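Ribose-phosphate pyrophosphokinase (Sulfolobus solfataricus, PDB 4TWB) transfers the pyrophosphoryl group of ATP to the 1-hydroxyl of ribose 5-phosphate, making the central metabolite PRPP. Local coordinates at residues 1-9 with 22-30. Residues are numbered along the deposited sequence; the frame is centred on the assembly and turned at random.
Sequences MIIIGGSAT and IPLVKVENK
The branched side chain of I22 fits where strand 2-5 begins: its CD1 reaches the CB of M1, while CG2, placed anti to the backbone N, turns toward I2 and meets I3 CG1 at 3.7 Å. P23 has no N-H to offer, but its carbonyl O takes the amide N of I3 at 3.0 Å, an almost straight bond. L24, long enough to reach back over the strand, lays CD1 against I3 CG2, and both side chains also pack on S17 of helix 12-20. That helix links the two parallel neighbours, strands 2-5 and 24-31, in a beta-alpha-beta unit of the N-terminal PRTase-like domain. V25, beta-branched and suited to an extended strand, shares the face of I4; its N donates to I3 O at 2.8 Å, and its O accepts G5 N. K26 stands on L24's face, flanking G5, its long chain running out toward T9. V27 gives its N to G5 O at 3.0 Å and turns CG2 onto I4 CG2, apolar branch against apolar branch. At partly exposed N29 a polar amide is tolerated, CG 3.6 Å from S7 CB, while S7 OG bonds to E66 and Q54. Exchanging N29 for alanine removes the amide, and S7 CB and E66 would probably lose that cover.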
ATOM      1  N   MET A   1      11.714  21.254 -18.114  1.00 55.60           N
ATOM      2  CA  MET A   1      11.815  20.442 -16.903  1.00 61.19           C
ATOM      3  C   MET A   1      11.026  21.036 -15.751  1.00 62.85           C
ATOM      4  O   MET A   1      11.094  22.242 -15.511  1.00 61.29           O
ATOM      5  CB  MET A   1      13.268  20.306 -16.457  1.00 48.30           C
ATOM      6  CG  MET A   1      14.053  19.259 -17.205  1.00 70.27           C
ATOM      7  SD  MET A   1      15.526  18.791 -16.274  1.00 59.02           S
ATOM      8  CE  MET A   1      14.771  17.908 -14.925  1.00 57.69           C
ATOM      9  N   ILE A   2      10.289  20.184 -15.037  1.00 61.69           N
ATOM     10  CA  ILE A   2       9.647  20.603 -13.790  1.00 58.89           C
ATOM     11  C   ILE A   2       9.719  19.523 -12.717  1.00 52.65           C
ATOM     12  O   ILE A   2       9.917  18.340 -13.006  1.00 52.02           O
ATOM     13  CB  ILE A   2       8.177  21.025 -13.981  1.00 59.73           C
ATOM     14  CG1 ILE A   2       7.316  19.822 -14.341  1.00 56.52           C
ATOM     15  CG2 ILE A   2       8.055  22.094 -15.048  1.00 75.02           C
ATOM     16  CD1 ILE A   2       5.861  20.169 -14.418  1.00 62.54           C
ATOM     17  N   ILE A   3       9.559  19.956 -11.474  1.00 47.07           N
ATOM     18  CA  ILE A   3       9.614  19.063 -10.337  1.00 49.45           C
ATOM     19  C   ILE A   3       8.208  18.893  -9.813  1.00 56.00           C
ATOM     20  O   ILE A   3       7.522  19.878  -9.526  1.00 53.59           O
ATOM     21  CB  ILE A   3      10.464  19.662  -9.194  1.00 37.18           C
ATOM     22  CG1 ILE A   3      11.933  19.738  -9.601  1.00 39.70           C
ATOM     23  CG2 ILE A   3      10.302  18.843  -7.931  1.00 36.62           C
ATOM     24  CD1 ILE A   3      12.754  20.578  -8.663  1.00 45.02           C
ATOM     25  N   ILE A   4       7.771  17.645  -9.688  1.00 56.36           N
ATOM     26  CA  ILE A   4       6.494  17.377  -9.054  1.00 50.02           C
ATOM     27  C   ILE A   4       6.740  16.739  -7.717  1.00 34.72           C
ATOM     28  O   ILE A   4       7.347  15.681  -7.646  1.00 41.02           O
ATOM     29  CB  ILE A   4       5.600  16.444  -9.894  1.00 50.00           C
ATOM     30  CG1 ILE A   4       5.275  17.090 -11.244  1.00 49.44           C
ATOM     31  CG2 ILE A   4       4.317  16.153  -9.142  1.00 39.21           C
ATOM     32  CD1 ILE A   4       4.592  16.170 -12.205  1.00 42.79           C
ATOM     33  N   GLY A   5       6.261  17.388  -6.662  1.00 40.00           N
ATOM     34  CA  GLY A   5       6.357  16.843  -5.323  1.00 38.07           C
ATOM     35  C   GLY A   5       5.194  15.941  -4.961  1.00 47.09           C
ATOM     36  O   GLY A   5       4.039  16.373  -4.930  1.00 54.77           O
ATOM     37  N   GLY A   6       5.494  14.680  -4.678  1.00 37.49           N
ATOM     38  CA  GLY A   6       4.466  13.733  -4.292  1.00 40.09           C
ATOM     39  C   GLY A   6       3.892  14.002  -2.917  1.00 45.39           C
ATOM     40  O   GLY A   6       4.049  15.089  -2.360  1.00 38.82           O
ATOM     41  N   SER A   7       3.220  12.994  -2.375  1.00 41.10           N
ATOM     42  CA  SER A   7       2.615  13.075  -1.053  1.00 34.63           C
ATOM     43  C   SER A   7       3.628  12.928   0.070  1.00 37.80           C
ATOM     44  O   SER A   7       3.313  13.187   1.238  1.00 47.40           O
ATOM     45  CB  SER A   7       1.575  11.970  -0.904  1.00 48.44           C
ATOM     46  OG  SER A   7       2.156  10.697  -1.128  1.00 38.06           O
ATOM     47  N   ALA A   8       4.832  12.482  -0.288  1.00 38.84           N
ATOM     48  CA  ALA A   8       5.898  12.235   0.686  1.00 39.75           C
ATOM     49  C   ALA A   8       7.261  12.700   0.170  1.00 42.90           C
ATOM     50  O   ALA A   8       8.057  11.935  -0.370  1.00 42.20           O
ATOM     51  CB  ALA A   8       5.940  10.762   1.082  1.00 36.39           C
ATOM     52  N   THR A   9       7.502  13.990   0.325  1.00 41.35           N
ATOM     53  CA  THR A   9       8.785  14.589   0.048  1.00 39.20           C
ATOM     54  C   THR A   9       9.143  15.094   1.424  1.00 58.87           C
ATOM     55  O   THR A   9       8.243  15.407   2.214  1.00 82.16           O
ATOM     56  CB  THR A   9       8.623  15.793  -0.870  1.00 43.57           C
ATOM     57  OG1 THR A   9       8.143  16.910  -0.109  1.00 48.49           O
ATOM     58  CG2 THR A   9       7.635  15.483  -1.969  1.00 30.94           C
ATOM     59  N   ILE A  22      14.306  25.072 -11.003  1.00 58.19           N
ATOM     60  CA  ILE A  22      13.278  24.461 -11.822  1.00 50.30           C
ATOM     61  C   ILE A  22      11.972  24.734 -11.083  1.00 55.73           C
ATOM     62  O   ILE A  22      11.949  24.770  -9.848  1.00 53.80           O
ATOM     63  CB  ILE A  22      13.519  22.947 -11.942  1.00 46.06           C
ATOM     64  CG1 ILE A  22      14.556  22.649 -13.020  1.00 55.01           C
ATOM     65  CG2 ILE A  22      12.251  22.216 -12.270  1.00 60.24           C
ATOM     66  CD1 ILE A  22      14.668  21.170 -13.345  1.00 50.67           C
ATOM     67  N   PRO A  23      10.886  24.954 -11.827  1.00 54.56           N
ATOM     68  CA  PRO A  23       9.602  25.262 -11.184  1.00 54.77           C
ATOM     69  C   PRO A  23       9.038  24.061 -10.418  1.00 53.10           C
ATOM     70  O   PRO A  23       9.179  22.919 -10.871  1.00 45.86           O
ATOM     71  CB  PRO A  23       8.691  25.617 -12.367  1.00 47.41           C
ATOM     72  CG  PRO A  23       9.612  25.801 -13.560  1.00 52.91           C
ATOM     73  CD  PRO A  23      10.785  24.926 -13.295  1.00 52.18           C
ATOM     74  N   LEU A  24       8.408  24.319  -9.277  1.00 47.04           N
ATOM     75  CA  LEU A  24       7.884  23.252  -8.438  1.00 49.89           C
ATOM     76  C   LEU A  24       6.355  23.163  -8.459  1.00 67.13           C
ATOM     77  O   LEU A  24       5.652  24.126  -8.124  1.00 57.58           O
ATOM     78  CB  LEU A  24       8.373  23.420  -6.999  1.00 40.95           C
ATOM     79  CG  LEU A  24       7.744  22.499  -5.953  1.00 48.76           C
ATOM     80  CD1 LEU A  24       8.022  21.031  -6.248  1.00 38.49           C
ATOM     81  CD2 LEU A  24       8.237  22.866  -4.567  1.00 53.81           C
ATOM     82  N   VAL A  25       5.852  21.988  -8.830  1.00 61.16           N
ATOM     83  CA  VAL A  25       4.419  21.710  -8.837  1.00 51.92           C
ATOM     84  C   VAL A  25       4.081  20.638  -7.804  1.00 52.87           C
ATOM     85  O   VAL A  25       4.569  19.510  -7.891  1.00 54.67           O
ATOM     86  CB  VAL A  25       3.983  21.223 -10.220  1.00 52.42           C
ATOM     87  CG1 VAL A  25       2.606  20.599 -10.153  1.00 62.49           C
ATOM     88  CG2 VAL A  25       4.024  22.372 -11.213  1.00 58.48           C
ATOM     89  N   LYS A  26       3.251  20.987  -6.825  1.00 47.94           N
ATOM     90  CA  LYS A  26       2.871  20.036  -5.774  1.00 48.83           C
ATOM     91  C   LYS A  26       1.607  19.222  -6.090  1.00 55.97           C
ATOM     92  O   LYS A  26       0.566  19.779  -6.458  1.00 55.21           O
ATOM     93  CB  LYS A  26       2.719  20.742  -4.418  1.00 35.96           C
ATOM     94  CG  LYS A  26       4.044  21.158  -3.790  1.00 50.61           C
ATOM     95  CD  LYS A  26       4.060  20.836  -2.306  1.00 69.95           C
ATOM     96  CE  LYS A  26       5.475  20.924  -1.733  1.00 90.12           C
ATOM     97  NZ  LYS A  26       5.653  20.137  -0.467  1.00 78.03           N
ATOM     98  N   VAL A  27       1.708  17.901  -5.935  1.00 61.48           N
ATOM     99  CA  VAL A  27       0.564  16.997  -6.104  1.00 45.73           C
ATOM    100  C   VAL A  27      -0.491  17.193  -5.006  1.00 48.67           C
ATOM    101  O   VAL A  27      -0.182  17.218  -3.815  1.00 45.63           O
ATOM    102  CB  VAL A  27       1.009  15.518  -6.113  1.00 34.18           C
ATOM    103  CG1 VAL A  27      -0.127  14.612  -5.688  1.00 36.71           C
ATOM    104  CG2 VAL A  27       1.509  15.123  -7.476  1.00 48.15           C
ATOM    105  N   GLU A  28      -1.740  17.345  -5.419  1.00 51.08           N
ATOM    106  CA  GLU A  28      -2.844  17.427  -4.470  1.00 56.25           C
ATOM    107  C   GLU A  28      -3.145  16.015  -3.976  1.00 54.18           C
ATOM    108  O   GLU A  28      -3.306  15.078  -4.772  1.00 36.32           O
ATOM    109  CB  GLU A  28      -4.077  18.049  -5.133  1.00 57.09           C
ATOM    110  CG  GLU A  28      -5.235  18.340  -4.187  1.00 56.16           C
ATOM    111  CD  GLU A  28      -6.484  18.858  -4.917  1.00 83.59           C
ATOM    112  OE1 GLU A  28      -6.395  19.202  -6.124  1.00 69.90           O
ATOM    113  OE2 GLU A  28      -7.556  18.919  -4.271  1.00 73.92           O
ATOM    114  N   ASN A  29      -3.201  15.844  -2.663  1.00 43.30           N
ATOM    115  CA  ASN A  29      -3.417  14.511  -2.135  1.00 35.62           C
ATOM    116  C   ASN A  29      -4.138  14.523  -0.793  1.00 47.63           C
ATOM    117  O   ASN A  29      -3.783  15.288   0.105  1.00 53.26           O
ATOM    118  CB  ASN A  29      -2.088  13.756  -2.047  1.00 40.03           C
ATOM    119  CG  ASN A  29      -1.485  13.790  -0.660  1.00 68.49           C
ATOM    120  OD1 ASN A  29      -0.691  14.685  -0.332  1.00 43.53           O
ATOM    121  ND2 ASN A  29      -1.856  12.805   0.168  1.00 53.39           N
ATOM    122  N   LYS A  30      -5.174  13.691  -0.675  1.00 49.79           N
ATOM    123  CA  LYS A  30      -5.916  13.553   0.577  1.00 50.68           C
ATOM    124  C   LYS A  30      -6.299  12.100   0.805  1.00 46.99           C
ATOM    125  O   LYS A  30      -6.137  11.260  -0.080  1.00 46.46           O
ATOM    126  CB  LYS A  30      -7.175  14.438   0.593  1.00 51.26           C
ATOM    127  CG  LYS A  30      -7.999  14.409  -0.694  1.00 57.81           C
ATOM    128  CD  LYS A  30      -9.441  14.906  -0.466  1.00 86.38           C
ATOM    129  CE  LYS A  30     -10.296  14.758  -1.735  1.00 85.22           C
ATOM    130  NZ  LYS A  30     -11.757  14.710  -1.469  1.00 57.93           N
TER